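PDB 3BPD: uncharacterized protein from Archaeoglobus fulgidus DSM 4304, which is of unknown function but binds magnesium ions and assembles into a heptamer in the crystal. Local coordinates for residues 8-13 with 50-55. The protein carries 1 engineered substitution. Numbering follows the deposited sequence.
Sequences RLVLDV and NIKITI. With MG (magnesium ion), chain Y.
The carbonyl oxygen of I53 accepts the backbone N-H of L11, with N to O at 2.7 Å, and I53 N returns a nearly straight bond to L11 O (174° at the hydrogen). L9 with I55 and V13 with I51 repeat this reciprocal pattern, giving six backbone bonds and identifying three antiparallel hydrogen-bonded pairs. V10–T54 and D12–K52 are the non-hydrogen-bonded pairs between them. A CA-H...O contact also runs from V10 CA to I53 O.

On one face L9, L11, V13, I51, I53 and I55 form an apolar surface. V13 CG2 meets I53 CD1 obliquely at 4.0 Å. I51 CG1, set between its own backbone N and carbonyl carbon (chi1 62°), is directed at the V13 backbone, 3.5 Å from V13 O, and lies against V13 CB. Helix 62-71 packs on this face, I69 touching both L11 and I53.

The other face is mixed. V10 and T54 run side by side, V10 CG2 lying 3.9 Å from T54 OG1, and V92 and V89 of a neighbouring subunit pack there. D12 reaches a magnesium ion, shared with S78 OG, through OD1 at 2.2 Å. K52 NZ stays 4.5 Å from D12 OD2, beyond a salt bridge. It has a long, weak ion pair with D80, while R8 NH2 makes salt bridges to E81 and E90.

Strand order 34-44, 48-57, 6-16, 75-85, with these two strands central and helices joining the outer strands to them, describes a ferredoxin-like βαββαβ fold bearing a magnesium site on the sheet face away from helix 62-71.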
ATOM      1  N   ARG F   8      16.342  10.891 -12.062  1.00 28.65           N
ATOM      2  CA  ARG F   8      16.426   9.495 -11.657  1.00 26.97           C
ATOM      3  C   ARG F   8      16.565   8.536 -12.851  1.00 27.22           C
ATOM      4  O   ARG F   8      15.932   8.707 -13.897  1.00 26.70           O
ATOM      5  CB  ARG F   8      15.195   9.122 -10.817  1.00 25.21           C
ATOM      6  CG  ARG F   8      15.369   7.854  -9.990  1.00 24.17           C
ATOM      7  CD  ARG F   8      14.125   7.555  -9.173  1.00 22.04           C
ATOM      8  NE  ARG F   8      13.012   7.159 -10.025  1.00 23.56           N
ATOM      9  CZ  ARG F   8      11.748   7.085  -9.623  1.00 22.88           C
ATOM     10  NH1 ARG F   8      11.431   7.378  -8.371  1.00 20.70           N
ATOM     11  NH2 ARG F   8      10.800   6.736 -10.479  1.00 22.84           N
ATOM     12  N   LEU F   9      17.409   7.527 -12.684  1.00 26.46           N
ATOM     13  CA  LEU F   9      17.638   6.539 -13.728  1.00 26.28           C
ATOM     14  C   LEU F   9      17.598   5.122 -13.149  1.00 26.48           C
ATOM     15  O   LEU F   9      18.075   4.869 -12.040  1.00 28.05           O
ATOM     16  CB  LEU F   9      19.012   6.764 -14.386  1.00 26.03           C
ATOM     17  CG  LEU F   9      19.249   8.075 -15.129  1.00 26.96           C
ATOM     18  CD1 LEU F   9      20.733   8.302 -15.391  1.00 28.32           C
ATOM     19  CD2 LEU F   9      18.472   8.033 -16.425  1.00 28.82           C
ATOM     20  N   VAL F  10      16.997   4.197 -13.882  1.00 24.05           N
ATOM     21  CA  VAL F  10      16.999   2.815 -13.439  1.00 22.01           C
ATOM     22  C   VAL F  10      17.719   2.126 -14.582  1.00 21.23           C
ATOM     23  O   VAL F  10      17.202   2.014 -15.685  1.00 21.13           O
ATOM     24  CB  VAL F  10      15.573   2.238 -13.243  1.00 21.28           C
ATOM     25  CG1 VAL F  10      15.664   0.732 -12.989  1.00 18.24           C
ATOM     26  CG2 VAL F  10      14.880   2.934 -12.064  1.00 15.24           C
ATOM     27  N   LEU F  11      18.942   1.708 -14.319  1.00 21.67           N
ATOM     28  CA  LEU F  11      19.739   1.067 -15.339  1.00 23.09           C
ATOM     29  C   LEU F  11      19.865  -0.441 -15.192  1.00 23.86           C
ATOM     30  O   LEU F  11      20.144  -0.951 -14.115  1.00 25.69           O
ATOM     31  CB  LEU F  11      21.129   1.698 -15.352  1.00 23.31           C
ATOM     32  CG  LEU F  11      21.113   3.220 -15.490  1.00 23.28           C
ATOM     33  CD1 LEU F  11      22.521   3.731 -15.679  1.00 22.42           C
ATOM     34  CD2 LEU F  11      20.242   3.619 -16.672  1.00 23.64           C
ATOM     35  N   ASP F  12      19.628  -1.156 -16.282  1.00 23.73           N
ATOM     36  CA  ASP F  12      19.783  -2.600 -16.271  1.00 23.96           C
ATOM     37  C   ASP F  12      21.231  -2.823 -16.675  1.00 23.36           C
ATOM     38  O   ASP F  12      21.616  -2.525 -17.809  1.00 23.25           O
ATOM     39  CB  ASP F  12      18.877  -3.260 -17.301  1.00 27.28           C
ATOM     40  CG  ASP F  12      19.212  -4.717 -17.499  1.00 30.75           C
ATOM     41  OD1 ASP F  12      18.724  -5.306 -18.484  1.00 33.68           O
ATOM     42  OD2 ASP F  12      19.966  -5.277 -16.664  1.00 32.94           O
ATOM     43  N   VAL F  13      22.031  -3.349 -15.757  1.00 22.20           N
ATOM     44  CA  VAL F  13      23.440  -3.570 -16.038  1.00 21.61           C
ATOM     45  C   VAL F  13      23.938  -5.003 -15.867  1.00 22.76           C
ATOM     46  O   VAL F  13      23.563  -5.700 -14.925  1.00 23.73           O
ATOM     47  CB  VAL F  13      24.307  -2.635 -15.164  1.00 19.92           C
ATOM     48  CG1 VAL F  13      25.771  -2.998 -15.288  1.00 18.67           C
ATOM     49  CG2 VAL F  13      24.092  -1.194 -15.589  1.00 19.29           C
ATOM     50  N   ASN F  50      23.618  -9.790 -13.165  1.00 29.39           N
ATOM     51  CA  ASN F  50      22.684  -8.844 -13.740  1.00 28.93           C
ATOM     52  C   ASN F  50      22.213  -8.059 -12.522  1.00 28.04           C
ATOM     53  O   ASN F  50      21.779  -8.640 -11.520  1.00 26.16           O
ATOM     54  CB  ASN F  50      21.520  -9.565 -14.426  1.00 31.86           C
ATOM     55  CG  ASN F  50      21.891 -10.090 -15.815  1.00 34.80           C
ATOM     56  OD1 ASN F  50      22.321  -9.324 -16.673  1.00 36.73           O
ATOM     57  ND2 ASN F  50      21.721 -11.400 -16.038  1.00 36.09           N
ATOM     58  N   ILE F  51      22.333  -6.740 -12.598  1.00 26.60           N
ATOM     59  CA  ILE F  51      21.947  -5.877 -11.493  1.00 25.73           C
ATOM     60  C   ILE F  51      21.115  -4.680 -11.957  1.00 25.75           C
ATOM     61  O   ILE F  51      21.278  -4.202 -13.082  1.00 25.85           O
ATOM     62  CB  ILE F  51      23.215  -5.361 -10.746  1.00 26.08           C
ATOM     63  CG1 ILE F  51      24.078  -4.515 -11.693  1.00 25.27           C
ATOM     64  CG2 ILE F  51      24.037  -6.535 -10.234  1.00 25.91           C
ATOM     65  CD1 ILE F  51      25.354  -3.961 -11.051  1.00 23.31           C
ATOM     66  N   LYS F  52      20.216  -4.209 -11.089  1.00 25.66           N
ATOM     67  CA  LYS F  52      19.382  -3.038 -11.378  1.00 24.32           C
ATOM     68  C   LYS F  52      19.940  -1.849 -10.574  1.00 23.47           C
ATOM     69  O   LYS F  52      20.027  -1.916  -9.347  1.00 23.29           O
ATOM     70  CB  LYS F  52      17.924  -3.295 -10.968  1.00 23.35           C
ATOM     71  CG  LYS F  52      16.933  -3.194 -12.109  1.00 27.51           C
ATOM     72  CD  LYS F  52      17.048  -4.392 -13.047  1.00 32.28           C
ATOM     73  CE  LYS F  52      16.085  -4.302 -14.218  1.00 32.43           C
ATOM     74  NZ  LYS F  52      15.894  -5.646 -14.831  1.00 36.28           N
ATOM     75  N   ILE F  53      20.323  -0.774 -11.262  1.00 22.02           N
ATOM     76  CA  ILE F  53      20.872   0.409 -10.594  1.00 21.93           C
ATOM     77  C   ILE F  53      19.897   1.586 -10.616  1.00 22.35           C
ATOM     78  O   ILE F  53      19.427   1.997 -11.674  1.00 23.17           O
ATOM     79  CB  ILE F  53      22.190   0.886 -11.251  1.00 21.82           C
ATOM     80  CG1 ILE F  53      23.276  -0.196 -11.133  1.00 24.26           C
ATOM     81  CG2 ILE F  53      22.662   2.167 -10.580  1.00 21.03           C
ATOM     82  CD1 ILE F  53      24.593   0.134 -11.874  1.00 20.97           C
ATOM     83  N   THR F  54      19.589   2.116  -9.438  1.00 21.52           N
ATOM     84  CA  THR F  54      18.692   3.250  -9.326  1.00 20.57           C
ATOM     85  C   THR F  54      19.524   4.408  -8.790  1.00 22.25           C
ATOM     86  O   THR F  54      20.102   4.319  -7.702  1.00 22.16           O
ATOM     87  CB  THR F  54      17.529   2.967  -8.342  1.00 20.74           C
ATOM     88  OG1 THR F  54      16.774   1.850  -8.807  1.00 20.08           O
ATOM     89  CG2 THR F  54      16.598   4.170  -8.232  1.00 17.56           C
ATOM     90  N   ILE F  55      19.592   5.482  -9.571  1.00 23.47           N
ATOM     91  CA  ILE F  55      20.343   6.672  -9.204  1.00 23.33           C
ATOM     92  C   ILE F  55      19.416   7.864  -9.040  1.00 23.98           C
ATOM     93  O   ILE F  55      18.633   8.196  -9.936  1.00 22.27           O
ATOM     94  CB  ILE F  55      21.376   7.024 -10.269  1.00 23.46           C
ATOM     95  CG1 ILE F  55      22.238   5.810 -10.566  1.00 22.83           C
ATOM     96  CG2 ILE F  55      22.259   8.153  -9.783  1.00 23.74           C
ATOM     97  CD1 ILE F  55      23.233   6.051 -11.654  1.00 25.36           C
TER
HETATM   98 MG    MG Y 110      17.048  -4.654 -19.797  1.00 30.31          MG